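Local coordinates for protein beta-N-acetylhexosaminidase (Streptomyces plicatus, PDB 1JAK) that hydrolyses terminal beta-linked N-acetylhexosamine residues from glycans, as a family 20 glycoside hydrolase that works by substrate-assisted catalysis, at residues 166-171 with 218-223; 311-316 with 344-349; 410-415 with 448-453. All coordinates share one frame; numbering follows the deposited sequence.

The three contacts illustrate how an alpha/beta barrel divides labour between its strands and the loops that follow them. Interactions 1 and 2 are buried, whereas interaction 3 is only partly so. Interaction 2 joins two neighbouring parallel strands through a ladder of backbone hydrogen bonds; it buries about twice the surface of either other contact. Interactions 1 and 3 are made of loops without regular structure, each with one or two hydrogen bonds between its segments, and both touch the bound azasugar. They also touch each other, where H169 meets T449. Interaction 2 reaches neither of them, its nearest atoms being about 8 Å from interaction 3 and about 11 Å from interaction 1.

Interaction 1: 166-171 with 218-223; sequences VSRHFF and TEVGGG. With IFG ((2R,3R,4S,5R)-2-acetamido-3,4-dihydroxy-5-hydroxymethyl-piperidine), chain F.
E219 of the loop 218-223 reaches across to 166-171 with its side chain. E219 CB lies 3.3 Å from R168 O. CG is turned between the backbone N and the carbonyl carbon (chi1 58°), and from there the extended chain carries the carboxylate to F170, whose N donates to E219 OE1 at 2.9 Å. That bond is nearly straight at the hydrogen (169°), but it meets the anti side of the oxygen, well out of the carboxylate plane. E219 OE2 sits at the edge of the H169 ring, 3.4 Å from H169 CD2, the two planes being steeply inclined.

Next along the chain, V220 N donates to R168 O (2.8 Å), while V220 CB lies over a face of the imidazole, 4.0 Å from the H169 ring centroid, in a CH-pi contact. H169 ND1 has its partner outside the segments, in T449 O. R168 turns its guanidinium to the ligand, NH1 and NH2 both donating to IFG O3, and salt bridges to D165 and D197 anchor it. The contact thus ties the loop between strand 159-165 and helix 173-184 to the type II turn E219-G222, which lies between helices 210-213 and 230-242.

Interaction 2: 311-316 with 344-349; sequences GRYLHI and GKTVVG
H315 and V348 meet at the tightly packed end of this strand pair. V348 CG1 lies over one face of the imidazole, offset toward the rim, and makes a CH-pi contact 3.9 Å from the centroid of the H315 ring. With CG anti to the backbone N (chi1 -153°), the ring is swung across its neighbour, so that H315 CE1 also comes within 3.6 Å of G349 CA. Its nitrogens are engaged elsewhere, ND1 with G317 and NE2 with Q365, which should fix the ring's rotation.

Beneath these side chains, T346 N bonds to R312 O, L314 N to T346 O, V348 N to L314 O and I316 N to V348 O, the last at 2.9 Å. On the same face as H315, the Y313 ring lies beside T346, with its CD1 3.7 Å from T346 CB, while Y313 CB touches V348 CG2. L314 and V347 point to the other face; beyond the last bridge I316 CD1 packs against V347 CG2 at 3.6 Å, and L314 and I316 also meet helix 326-342.

The opposite end is looser and more polar. R312 is exposed, its guanidinium lying with one face under Y313 OH and bridged to E246. K345 bends at chi2 (-59°) to bring its ammonium across to the loop that leads into strand 313-315, where NZ donates to G311 O (2.7 Å) and to T309 O. A Schellman motif at G344 ends helix 326-342 just before strand 346-349. Strand, helix and parallel strand together form a right-handed beta-alpha-beta crossover, the repeating unit of the TIM barrel.

Interaction 3: 410-415 with 448-453; sequences LGLSWA and WTETLS. With IFG ((2R,3R,4S,5R)-2-acetamido-3,4-dihydroxy-5-hydroxymethyl-piperidine), chain F.
The backbones of 410-415 and 448-453 are irregular loops that come closest at G411 and T451, whose CA atoms are 5.6 Å apart. No backbone-to-backbone hydrogen bond joins them; a side chain makes the link. G411, with its positive phi, presents its N-H to T451 OG1 (2.9 Å). The bond is bent, with an N-H...O angle of 143°. The hydroxyl is set for this by chi1 of 74°, which places OG1 between the backbone N and the carbonyl carbon and sends T451 CG2 toward L412, 3.7 Å from L412 CD2.

Leucines pack on either side of this bond in sequence. L410 CD1 touches L452 CD2 at 3.9 Å, the two side chains running obliquely to one another, and L410 CD2 lies near T451 O. L412 divides its branches: CD2 goes to the threonine, whereas L412 CD1 faces the hydroxymethyl arm of the piperidine, 3.5 Å from IFG C6.

Both segments also grip the ligand. W414 offers its indole edge, NE1 donating to IFG O6 in the plane of the ring, in a bond 2.8 Å long and almost straight. W448 instead supplies a face, with IFG C3 above the centre of its ring system. E450 bends at chi2 so that OE2 accepts a very short bond from IFG O4 (2.5 Å); R168 forms a weak, long ion pair with the same oxygen. Two tryptophans, one bonding at its edge and the other presenting a face to the ring carbons, together with a carboxylate for the ring hydroxyl, make a carbohydrate-binding pocket. It is built from loops that follow barrel strands 389-392 and 440-447, as expected at the C-terminal mouth of a TIM-barrel glycosidase.

Interaction 1: 166-171 with 218-223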
ATOM      1  N   VAL A 166       2.854   3.703  11.450  1.00  5.65           N
ATOM      2  CA  VAL A 166       3.991   4.476  11.938  1.00  5.84           C
ATOM      3  C   VAL A 166       3.730   4.944  13.366  1.00  6.78           C
ATOM      4  O   VAL A 166       4.477   5.761  13.910  1.00  7.03           O
ATOM      5  CB  VAL A 166       4.288   5.708  11.034  1.00  6.54           C
ATOM      6  CG1 VAL A 166       4.705   5.237   9.648  1.00  6.95           C
ATOM      7  CG2 VAL A 166       3.065   6.617  10.945  1.00  7.83           C
ATOM      8  N   SER A 167       2.672   4.406  13.968  1.00  6.03           N
ATOM      9  CA  SER A 167       2.293   4.755  15.336  1.00  7.24           C
ATOM     10  C   SER A 167       2.937   3.846  16.383  1.00  6.91           C
ATOM     11  O   SER A 167       3.464   4.330  17.390  1.00  7.44           O
ATOM     12  CB  SER A 167       0.768   4.703  15.493  1.00  6.93           C
ATOM     13  OG  SER A 167       0.126   5.688  14.693  1.00  8.69           O
ATOM     14  N   ARG A 168       2.890   2.534  16.162  1.00  6.95           N
ATOM     15  CA  ARG A 168       3.480   1.589  17.115  1.00  5.57           C
ATOM     16  C   ARG A 168       4.990   1.802  17.180  1.00  7.13           C
ATOM     17  O   ARG A 168       5.572   1.849  18.263  1.00  7.95           O
ATOM     18  CB  ARG A 168       3.098   0.158  16.732  1.00  6.29           C
ATOM     19  CG  ARG A 168       1.720  -0.248  17.281  1.00  6.20           C
ATOM     20  CD  ARG A 168       0.663   0.861  17.129  1.00  5.67           C
ATOM     21  NE  ARG A 168      -0.620   0.452  17.706  1.00  5.19           N
ATOM     22  CZ  ARG A 168      -1.537  -0.273  17.069  1.00  5.19           C
ATOM     23  NH1 ARG A 168      -1.331  -0.662  15.815  1.00  5.13           N
ATOM     24  NH2 ARG A 168      -2.642  -0.653  17.705  1.00  6.07           N
ATOM     25  N   HIS A 169       5.626   1.910  16.019  1.00  7.28           N
ATOM     26  CA  HIS A 169       7.040   2.260  15.954  1.00  7.62           C
ATOM     27  C   HIS A 169       7.078   3.319  14.862  1.00  7.78           C
ATOM     28  O   HIS A 169       6.494   3.142  13.794  1.00  7.30           O
ATOM     29  CB  HIS A 169       7.947   1.084  15.585  1.00  7.87           C
ATOM     30  CG  HIS A 169       8.263   0.180  16.738  1.00  7.56           C
ATOM     31  ND1 HIS A 169       7.568  -0.983  16.978  1.00  7.34           N
ATOM     32  CD2 HIS A 169       9.188   0.277  17.722  1.00  8.21           C
ATOM     33  CE1 HIS A 169       8.052  -1.569  18.060  1.00  7.79           C
ATOM     34  NE2 HIS A 169       9.036  -0.825  18.530  1.00  8.36           N
ATOM     35  N   PHE A 170       7.736   4.434  15.142  1.00  7.02           N
ATOM     36  CA  PHE A 170       7.815   5.511  14.171  1.00  7.55           C
ATOM     37  C   PHE A 170       8.871   5.246  13.108  1.00  8.62           C
ATOM     38  O   PHE A 170       9.934   4.697  13.392  1.00  8.27           O
ATOM     39  CB  PHE A 170       8.137   6.832  14.881  1.00  8.11           C
ATOM     40  CG  PHE A 170       8.220   8.014  13.956  1.00  8.96           C
ATOM     41  CD1 PHE A 170       7.084   8.483  13.300  1.00  8.40           C
ATOM     42  CD2 PHE A 170       9.437   8.657  13.737  1.00  9.82           C
ATOM     43  CE1 PHE A 170       7.157   9.576  12.435  1.00  9.16           C
ATOM     44  CE2 PHE A 170       9.523   9.752  12.875  1.00  9.67           C
ATOM     45  CZ  PHE A 170       8.383  10.213  12.223  1.00  9.85           C
ATOM     46  N   PHE A 171       8.551   5.623  11.877  1.00  8.16           N
ATOM     47  CA  PHE A 171       9.475   5.495  10.761  1.00  8.57           C
ATOM     48  C   PHE A 171       9.510   6.868  10.111  1.00  8.65           C
ATOM     49  O   PHE A 171       8.468   7.435   9.788  1.00  9.40           O
ATOM     50  CB  PHE A 171       8.998   4.421   9.777  1.00  8.00           C
ATOM     51  CG  PHE A 171       9.095   3.029  10.329  1.00  8.83           C
ATOM     52  CD1 PHE A 171       8.056   2.486  11.080  1.00  8.86           C
ATOM     53  CD2 PHE A 171      10.261   2.285  10.162  1.00  9.26           C
ATOM     54  CE1 PHE A 171       8.180   1.221  11.661  1.00  8.86           C
ATOM     55  CE2 PHE A 171      10.395   1.021  10.740  1.00 10.43           C
ATOM     56  CZ  PHE A 171       9.352   0.488  11.492  1.00  8.92           C
ATOM     57  N   THR A 218       7.126   9.089  22.307  1.00  7.45           N
ATOM     58  CA  THR A 218       7.631   7.737  22.507  1.00  7.99           C
ATOM     59  C   THR A 218       6.948   6.763  21.550  1.00  8.33           C
ATOM     60  O   THR A 218       6.288   7.181  20.599  1.00  8.24           O
ATOM     61  CB  THR A 218       7.470   7.279  23.990  1.00  8.27           C
ATOM     62  OG1 THR A 218       8.247   6.092  24.210  1.00  9.41           O
ATOM     63  CG2 THR A 218       6.014   7.010  24.329  1.00  9.49           C
ATOM     64  N   GLU A 219       7.131   5.471  21.787  1.00  8.68           N
ATOM     65  CA  GLU A 219       6.546   4.438  20.936  1.00  8.11           C
ATOM     66  C   GLU A 219       6.566   3.126  21.702  1.00  7.79           C
ATOM     67  O   GLU A 219       6.936   3.087  22.878  1.00  8.53           O
ATOM     68  CB  GLU A 219       7.371   4.280  19.649  1.00  8.02           C
ATOM     69  CG  GLU A 219       8.845   3.923  19.907  1.00  9.45           C
ATOM     70  CD  GLU A 219       9.686   3.858  18.642  1.00 10.83           C
ATOM     71  OE1 GLU A 219       9.303   4.489  17.633  1.00 11.13           O
ATOM     72  OE2 GLU A 219      10.746   3.187  18.664  1.00 10.56           O
ATOM     73  N   VAL A 220       6.168   2.049  21.034  1.00  7.75           N
ATOM     74  CA  VAL A 220       6.191   0.738  21.666  1.00  8.30           C
ATOM     75  C   VAL A 220       7.610   0.480  22.169  1.00  8.41           C
ATOM     76  O   VAL A 220       8.589   0.699  21.447  1.00  8.17           O
ATOM     77  CB  VAL A 220       5.807  -0.375  20.665  1.00  7.79           C
ATOM     78  CG1 VAL A 220       6.143  -1.755  21.246  1.00  7.06           C
ATOM     79  CG2 VAL A 220       4.323  -0.293  20.357  1.00  8.17           C
ATOM     80  N   GLY A 221       7.719   0.021  23.411  1.00  8.88           N
ATOM     81  CA  GLY A 221       9.026  -0.270  23.973  1.00 10.67           C
ATOM     82  C   GLY A 221       9.698   0.910  24.647  1.00 11.55           C
ATOM     83  O   GLY A 221      10.758   0.755  25.251  1.00 11.89           O
ATOM     84  N   GLY A 222       9.094   2.089  24.540  1.00 10.48           N
ATOM     85  CA  GLY A 222       9.669   3.267  25.161  1.00 11.13           C
ATOM     86  C   GLY A 222      10.775   3.906  24.346  1.00 11.76           C
ATOM     87  O   GLY A 222      11.068   3.484  23.226  1.00 11.92           O
ATOM     88  N   GLY A 223      11.403   4.930  24.913  1.00 11.83           N
ATOM     89  CA  GLY A 223      12.463   5.612  24.200  1.00 12.59           C
ATOM     90  C   GLY A 223      11.883   6.641  23.249  1.00 13.73           C
ATOM     91  O   GLY A 223      10.682   6.913  23.290  1.00 12.58           O
TER
HETATM   92  N1  IFG F 601      -5.805  -5.001  15.220  1.00  7.82           N
HETATM   93  C2  IFG F 601      -5.639  -3.528  15.314  1.00  7.93           C
HETATM   94  C3  IFG F 601      -4.235  -2.968  14.845  1.00  7.19           C
HETATM   95  C4  IFG F 601      -3.043  -3.864  15.243  1.00  7.77           C
HETATM   96  C5  IFG F 601      -3.332  -5.292  14.775  1.00  7.32           C
HETATM   97  C6  IFG F 601      -2.226  -6.307  15.044  1.00  7.71           C
HETATM   98  C7  IFG F 601      -6.944  -3.226  13.249  1.00  7.39           C
HETATM   99  C8  IFG F 601      -7.985  -2.587  12.367  1.00  6.95           C
HETATM  100  C9  IFG F 601      -4.624  -5.863  15.375  1.00  6.67           C
HETATM  101  N2  IFG F 601      -6.713  -2.859  14.545  1.00  6.65           N
HETATM  102  O7  IFG F 601      -6.294  -4.134  12.752  1.00  6.85           O
HETATM  103  O3  IFG F 601      -4.047  -1.664  15.379  1.00  6.78           O
HETATM  104  O4  IFG F 601      -2.919  -3.855  16.665  1.00  9.48           O
HETATM  105  O6  IFG F 601      -2.327  -7.427  14.170  1.00  6.35           O

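Interaction 2: 311-316 with 344-349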
ATOM      1  N   GLY A 311      -5.444  13.858  -1.714  1.00  9.68           N
ATOM      2  CA  GLY A 311      -6.199  12.665  -2.059  1.00  9.91           C
ATOM      3  C   GLY A 311      -7.676  12.814  -1.743  1.00  9.09           C
ATOM      4  O   GLY A 311      -8.077  13.736  -1.041  1.00 10.50           O
ATOM      5  N   ARG A 312      -8.485  11.889  -2.249  1.00  9.82           N
ATOM      6  CA  ARG A 312      -9.935  11.931  -2.061  1.00 10.25           C
ATOM      7  C   ARG A 312     -10.453  11.394  -0.738  1.00 10.92           C
ATOM      8  O   ARG A 312     -11.571  11.724  -0.327  1.00 10.23           O
ATOM      9  CB  ARG A 312     -10.616  11.129  -3.172  1.00 11.94           C
ATOM     10  CG  ARG A 312     -10.403  11.666  -4.572  1.00 11.91           C
ATOM     11  CD  ARG A 312     -10.754  10.607  -5.602  1.00 13.59           C
ATOM     12  NE  ARG A 312      -9.748   9.548  -5.661  1.00 13.88           N
ATOM     13  CZ  ARG A 312      -9.839   8.474  -6.437  1.00 15.09           C
ATOM     14  NH1 ARG A 312     -10.897   8.310  -7.222  1.00 16.84           N
ATOM     15  NH2 ARG A 312      -8.868   7.570  -6.442  1.00 15.43           N
ATOM     16  N   TYR A 313      -9.637  10.589  -0.066  1.00 10.75           N
ATOM     17  CA  TYR A 313     -10.063   9.921   1.163  1.00  9.88           C
ATOM     18  C   TYR A 313      -9.437  10.332   2.485  1.00 10.15           C
ATOM     19  O   TYR A 313      -8.308  10.815   2.541  1.00 10.13           O
ATOM     20  CB  TYR A 313      -9.853   8.418   0.974  1.00  9.30           C
ATOM     21  CG  TYR A 313     -10.296   7.927  -0.381  1.00 11.10           C
ATOM     22  CD1 TYR A 313     -11.640   7.672  -0.644  1.00 10.00           C
ATOM     23  CD2 TYR A 313      -9.378   7.770  -1.424  1.00 11.68           C
ATOM     24  CE1 TYR A 313     -12.064   7.279  -1.909  1.00 12.89           C
ATOM     25  CE2 TYR A 313      -9.793   7.374  -2.697  1.00 12.43           C
ATOM     26  CZ  TYR A 313     -11.140   7.133  -2.930  1.00 12.40           C
ATOM     27  OH  TYR A 313     -11.564   6.759  -4.185  1.00 14.46           O
ATOM     28  N   LEU A 314     -10.193  10.107   3.557  1.00 10.00           N
ATOM     29  CA  LEU A 314      -9.735  10.393   4.910  1.00 10.52           C
ATOM     30  C   LEU A 314     -10.268   9.238   5.756  1.00  9.98           C
ATOM     31  O   LEU A 314     -11.477   9.040   5.852  1.00  9.48           O
ATOM     32  CB  LEU A 314     -10.295  11.731   5.398  1.00 13.77           C
ATOM     33  CG  LEU A 314      -9.675  12.350   6.653  1.00 19.38           C
ATOM     34  CD1 LEU A 314     -10.005  11.524   7.883  1.00 18.80           C
ATOM     35  CD2 LEU A 314      -8.177  12.470   6.459  1.00 22.90           C
ATOM     36  N   HIS A 315      -9.351   8.473   6.343  1.00  8.09           N
ATOM     37  CA  HIS A 315      -9.678   7.301   7.158  1.00  7.51           C
ATOM     38  C   HIS A 315      -9.845   7.708   8.626  1.00  7.21           C
ATOM     39  O   HIS A 315      -8.935   8.298   9.209  1.00  6.82           O
ATOM     40  CB  HIS A 315      -8.527   6.287   7.020  1.00  6.96           C
ATOM     41  CG  HIS A 315      -8.921   4.854   7.215  1.00  7.31           C
ATOM     42  ND1 HIS A 315      -9.567   4.397   8.344  1.00  6.03           N
ATOM     43  CD2 HIS A 315      -8.683   3.759   6.451  1.00  7.87           C
ATOM     44  CE1 HIS A 315      -9.707   3.084   8.270  1.00  6.86           C
ATOM     45  NE2 HIS A 315      -9.178   2.672   7.131  1.00  7.67           N
ATOM     46  N   ILE A 316     -11.000   7.405   9.221  1.00  7.38           N
ATOM     47  CA  ILE A 316     -11.227   7.749  10.625  1.00  8.51           C
ATOM     48  C   ILE A 316     -11.158   6.530  11.548  1.00  9.20           C
ATOM     49  O   ILE A 316     -11.498   6.615  12.726  1.00  8.78           O
ATOM     50  CB  ILE A 316     -12.585   8.479  10.837  1.00  9.23           C
ATOM     51  CG1 ILE A 316     -13.750   7.597  10.387  1.00  8.52           C
ATOM     52  CG2 ILE A 316     -12.579   9.803  10.082  1.00 10.08           C
ATOM     53  CD1 ILE A 316     -15.117   8.215  10.647  1.00 10.82           C
ATOM     54  N   GLY A 344     -14.450  18.394   2.545  1.00 13.83           N
ATOM     55  CA  GLY A 344     -14.328  17.884   1.188  1.00 14.16           C
ATOM     56  C   GLY A 344     -13.707  16.531   0.914  1.00 13.29           C
ATOM     57  O   GLY A 344     -13.159  16.321  -0.170  1.00 13.25           O
ATOM     58  N   LYS A 345     -13.799  15.601   1.859  1.00 10.82           N
ATOM     59  CA  LYS A 345     -13.214  14.284   1.637  1.00 10.99           C
ATOM     60  C   LYS A 345     -14.223  13.151   1.781  1.00 10.84           C
ATOM     61  O   LYS A 345     -15.334  13.342   2.282  1.00 12.81           O
ATOM     62  CB  LYS A 345     -12.041  14.063   2.599  1.00 10.02           C
ATOM     63  CG  LYS A 345     -10.932  15.104   2.470  1.00  9.53           C
ATOM     64  CD  LYS A 345     -10.350  15.132   1.060  1.00 10.51           C
ATOM     65  CE  LYS A 345      -9.334  16.260   0.911  1.00 10.83           C
ATOM     66  NZ  LYS A 345      -8.765  16.334  -0.469  1.00 11.38           N
ATOM     67  N   THR A 346     -13.822  11.972   1.317  1.00 10.24           N
ATOM     68  CA  THR A 346     -14.650  10.774   1.384  1.00 10.19           C
ATOM     69  C   THR A 346     -14.178   9.955   2.574  1.00 10.70           C
ATOM     70  O   THR A 346     -13.007   9.591   2.660  1.00 11.22           O
ATOM     71  CB  THR A 346     -14.506   9.934   0.102  1.00 10.69           C
ATOM     72  OG1 THR A 346     -15.033  10.673  -1.008  1.00 11.58           O
ATOM     73  CG2 THR A 346     -15.252   8.608   0.237  1.00 10.40           C
ATOM     74  N   VAL A 347     -15.090   9.653   3.486  1.00 10.11           N
ATOM     75  CA  VAL A 347     -14.719   8.898   4.672  1.00 10.84           C
ATOM     76  C   VAL A 347     -14.487   7.409   4.434  1.00  9.22           C
ATOM     77  O   VAL A 347     -15.161   6.769   3.624  1.00  9.34           O
ATOM     78  CB  VAL A 347     -15.781   9.071   5.791  1.00 13.77           C
ATOM     79  CG1 VAL A 347     -17.123   8.557   5.319  1.00 14.81           C
ATOM     80  CG2 VAL A 347     -15.337   8.337   7.055  1.00 16.19           C
ATOM     81  N   VAL A 348     -13.494   6.880   5.141  1.00  8.80           N
ATOM     82  CA  VAL A 348     -13.161   5.466   5.096  1.00  7.35           C
ATOM     83  C   VAL A 348     -13.029   5.079   6.562  1.00  7.75           C
ATOM     84  O   VAL A 348     -12.567   5.876   7.374  1.00  8.11           O
ATOM     85  CB  VAL A 348     -11.804   5.192   4.415  1.00  8.49           C
ATOM     86  CG1 VAL A 348     -11.552   3.687   4.365  1.00  8.37           C
ATOM     87  CG2 VAL A 348     -11.785   5.785   3.010  1.00  8.18           C
ATOM     88  N   GLY A 349     -13.455   3.871   6.901  1.00  8.83           N
ATOM     89  CA  GLY A 349     -13.332   3.415   8.272  1.00  8.14           C
ATOM     90  C   GLY A 349     -13.170   1.913   8.276  1.00  7.38           C
ATOM     91  O   GLY A 349     -13.420   1.267   7.260  1.00  8.26           O
TER

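Interaction 3: 410-415 with 448-453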
ATOM      1  N   LEU A 410       9.314 -12.656  14.368  1.00 10.55           N
ATOM      2  CA  LEU A 410       8.671 -11.352  14.497  1.00 10.04           C
ATOM      3  C   LEU A 410       7.181 -11.541  14.233  1.00  8.43           C
ATOM      4  O   LEU A 410       6.742 -12.641  13.908  1.00  9.79           O
ATOM      5  CB  LEU A 410       9.243 -10.380  13.460  1.00 10.65           C
ATOM      6  CG  LEU A 410      10.733 -10.043  13.547  1.00 11.51           C
ATOM      7  CD1 LEU A 410      11.176  -9.352  12.268  1.00 12.23           C
ATOM      8  CD2 LEU A 410      10.988  -9.152  14.751  1.00 12.20           C
ATOM      9  N   GLY A 411       6.406 -10.471  14.379  1.00  8.00           N
ATOM     10  CA  GLY A 411       4.980 -10.557  14.111  1.00  7.73           C
ATOM     11  C   GLY A 411       4.086 -11.078  15.223  1.00  7.66           C
ATOM     12  O   GLY A 411       4.552 -11.413  16.317  1.00  7.58           O
ATOM     13  N   LEU A 412       2.793 -11.156  14.922  1.00  8.19           N
ATOM     14  CA  LEU A 412       1.791 -11.615  15.880  1.00  6.26           C
ATOM     15  C   LEU A 412       1.111 -12.906  15.427  1.00  6.76           C
ATOM     16  O   LEU A 412       1.274 -13.335  14.283  1.00  7.26           O
ATOM     17  CB  LEU A 412       0.743 -10.522  16.097  1.00  6.12           C
ATOM     18  CG  LEU A 412       1.291  -9.191  16.622  1.00  6.12           C
ATOM     19  CD1 LEU A 412       0.145  -8.221  16.838  1.00  7.87           C
ATOM     20  CD2 LEU A 412       2.047  -9.413  17.930  1.00  6.54           C
ATOM     21  N   SER A 413       0.330 -13.510  16.320  1.00  6.82           N
ATOM     22  CA  SER A 413      -0.329 -14.774  16.006  1.00  7.33           C
ATOM     23  C   SER A 413      -1.802 -14.871  16.397  1.00  8.16           C
ATOM     24  O   SER A 413      -2.395 -15.947  16.309  1.00  9.26           O
ATOM     25  CB  SER A 413       0.435 -15.911  16.690  1.00  7.94           C
ATOM     26  OG  SER A 413       0.438 -15.730  18.099  1.00  9.21           O
ATOM     27  N   TRP A 414      -2.402 -13.761  16.812  1.00  7.07           N
ATOM     28  CA  TRP A 414      -3.798 -13.786  17.238  1.00  6.69           C
ATOM     29  C   TRP A 414      -4.779 -14.211  16.145  1.00  6.95           C
ATOM     30  O   TRP A 414      -5.853 -14.736  16.443  1.00  7.32           O
ATOM     31  CB  TRP A 414      -4.211 -12.420  17.802  1.00  7.25           C
ATOM     32  CG  TRP A 414      -4.219 -11.318  16.787  1.00  6.77           C
ATOM     33  CD1 TRP A 414      -3.193 -10.461  16.492  1.00  6.18           C
ATOM     34  CD2 TRP A 414      -5.301 -10.965  15.919  1.00  5.69           C
ATOM     35  NE1 TRP A 414      -3.576  -9.594  15.492  1.00  6.53           N
ATOM     36  CE2 TRP A 414      -4.864  -9.883  15.123  1.00  6.27           C
ATOM     37  CE3 TRP A 414      -6.600 -11.460  15.734  1.00  6.25           C
ATOM     38  CZ2 TRP A 414      -5.680  -9.285  14.156  1.00  4.91           C
ATOM     39  CZ3 TRP A 414      -7.414 -10.865  14.775  1.00  7.18           C
ATOM     40  CH2 TRP A 414      -6.949  -9.787  13.996  1.00  7.27           C
ATOM     41  N   ALA A 415      -4.417 -13.986  14.885  1.00  6.91           N
ATOM     42  CA  ALA A 415      -5.282 -14.357  13.768  1.00  8.04           C
ATOM     43  C   ALA A 415      -4.836 -15.687  13.175  1.00  8.44           C
ATOM     44  O   ALA A 415      -5.185 -16.021  12.035  1.00 10.44           O
ATOM     45  CB  ALA A 415      -5.252 -13.266  12.691  1.00  9.75           C
ATOM     46  N   TRP A 448       1.255  -3.785  10.366  1.00  5.53           N
ATOM     47  CA  TRP A 448       1.224  -3.231  11.714  1.00  5.75           C
ATOM     48  C   TRP A 448       2.616  -3.351  12.321  1.00  6.03           C
ATOM     49  O   TRP A 448       3.350  -4.292  12.019  1.00  6.50           O
ATOM     50  CB  TRP A 448       0.182  -3.976  12.547  1.00  4.81           C
ATOM     51  CG  TRP A 448      -1.190  -3.830  11.960  1.00  6.29           C
ATOM     52  CD1 TRP A 448      -1.878  -4.753  11.223  1.00  6.45           C
ATOM     53  CD2 TRP A 448      -2.018  -2.663  12.017  1.00  4.66           C
ATOM     54  NE1 TRP A 448      -3.086  -4.230  10.816  1.00  5.79           N
ATOM     55  CE2 TRP A 448      -3.196  -2.949  11.291  1.00  4.78           C
ATOM     56  CE3 TRP A 448      -1.878  -1.402  12.612  1.00  4.52           C
ATOM     57  CZ2 TRP A 448      -4.232  -2.019  11.145  1.00  4.30           C
ATOM     58  CZ3 TRP A 448      -2.908  -0.476  12.469  1.00  5.97           C
ATOM     59  CH2 TRP A 448      -4.071  -0.792  11.740  1.00  4.28           C
ATOM     60  N   THR A 449       2.986  -2.415  13.190  1.00  6.28           N
ATOM     61  CA  THR A 449       4.342  -2.449  13.719  1.00  6.76           C
ATOM     62  C   THR A 449       4.602  -2.654  15.209  1.00  5.67           C
ATOM     63  O   THR A 449       5.633  -2.219  15.719  1.00  7.01           O
ATOM     64  CB  THR A 449       5.118  -1.197  13.243  1.00  7.38           C
ATOM     65  OG1 THR A 449       4.413  -0.009  13.624  1.00  7.28           O
ATOM     66  CG2 THR A 449       5.259  -1.218  11.725  1.00  8.29           C
ATOM     67  N   GLU A 450       3.696  -3.328  15.910  1.00  6.49           N
ATOM     68  CA  GLU A 450       3.933  -3.587  17.327  1.00  6.73           C
ATOM     69  C   GLU A 450       5.282  -4.276  17.530  1.00  7.02           C
ATOM     70  O   GLU A 450       5.969  -4.025  18.520  1.00  6.94           O
ATOM     71  CB  GLU A 450       2.849  -4.498  17.917  1.00  7.18           C
ATOM     72  CG  GLU A 450       1.580  -3.795  18.349  1.00  8.33           C
ATOM     73  CD  GLU A 450       0.526  -3.732  17.263  1.00  8.25           C
ATOM     74  OE1 GLU A 450       0.861  -3.923  16.075  1.00  7.67           O
ATOM     75  OE2 GLU A 450      -0.645  -3.480  17.608  1.00  9.62           O
ATOM     76  N   THR A 451       5.653  -5.142  16.586  1.00  6.94           N
ATOM     77  CA  THR A 451       6.890  -5.920  16.690  1.00  7.88           C
ATOM     78  C   THR A 451       8.028  -5.540  15.743  1.00  7.74           C
ATOM     79  O   THR A 451       9.086  -6.171  15.772  1.00  8.60           O
ATOM     80  CB  THR A 451       6.610  -7.425  16.451  1.00  7.98           C
ATOM     81  OG1 THR A 451       6.364  -7.650  15.054  1.00  8.73           O
ATOM     82  CG2 THR A 451       5.393  -7.875  17.245  1.00  9.23           C
ATOM     83  N   LEU A 452       7.820  -4.518  14.921  1.00  6.53           N
ATOM     84  CA  LEU A 452       8.818  -4.115  13.933  1.00  6.51           C
ATOM     85  C   LEU A 452       9.354  -2.711  14.192  1.00  8.38           C
ATOM     86  O   LEU A 452       8.593  -1.748  14.222  1.00  7.24           O
ATOM     87  CB  LEU A 452       8.186  -4.193  12.540  1.00  6.10           C
ATOM     88  CG  LEU A 452       7.398  -5.496  12.328  1.00  5.93           C
ATOM     89  CD1 LEU A 452       6.609  -5.428  11.031  1.00  5.97           C
ATOM     90  CD2 LEU A 452       8.350  -6.682  12.319  1.00  6.07           C
ATOM     91  N   SER A 453      10.670  -2.602  14.357  1.00  9.47           N
ATOM     92  CA  SER A 453      11.285  -1.315  14.648  1.00 10.33           C
ATOM     93  C   SER A 453      12.299  -0.801  13.626  1.00 11.78           C
ATOM     94  O   SER A 453      12.822   0.303  13.781  1.00 13.84           O
ATOM     95  CB  SER A 453      11.931  -1.360  16.035  1.00 12.50           C
ATOM     96  OG  SER A 453      12.874  -2.411  16.123  1.00 16.08           O
TER
HETATM   97  N1  IFG F 601      -5.805  -5.001  15.220  1.00  7.82           N
HETATM   98  C2  IFG F 601      -5.639  -3.528  15.314  1.00  7.93           C
HETATM   99  C3  IFG F 601      -4.235  -2.968  14.845  1.00  7.19           C
HETATM  100  C4  IFG F 601      -3.043  -3.864  15.243  1.00  7.77           C
HETATM  101  C5  IFG F 601      -3.332  -5.292  14.775  1.00  7.32           C
HETATM  102  C6  IFG F 601      -2.226  -6.307  15.044  1.00  7.71           C
HETATM  103  C7  IFG F 601      -6.944  -3.226  13.249  1.00  7.39           C
HETATM  104  C8  IFG F 601      -7.985  -2.587  12.367  1.00  6.95           C
HETATM  105  C9  IFG F 601      -4.624  -5.863  15.375  1.00  6.67           C
HETATM  106  N2  IFG F 601      -6.713  -2.859  14.545  1.00  6.65           N
HETATM  107  O7  IFG F 601      -6.294  -4.134  12.752  1.00  6.85           O
HETATM  108  O3  IFG F 601      -4.047  -1.664  15.379  1.00  6.78           O
HETATM  109  O4  IFG F 601      -2.919  -3.855  16.665  1.00  9.48           O
HETATM  110  O6  IFG F 601      -2.327  -7.427  14.170  1.00  6.35           O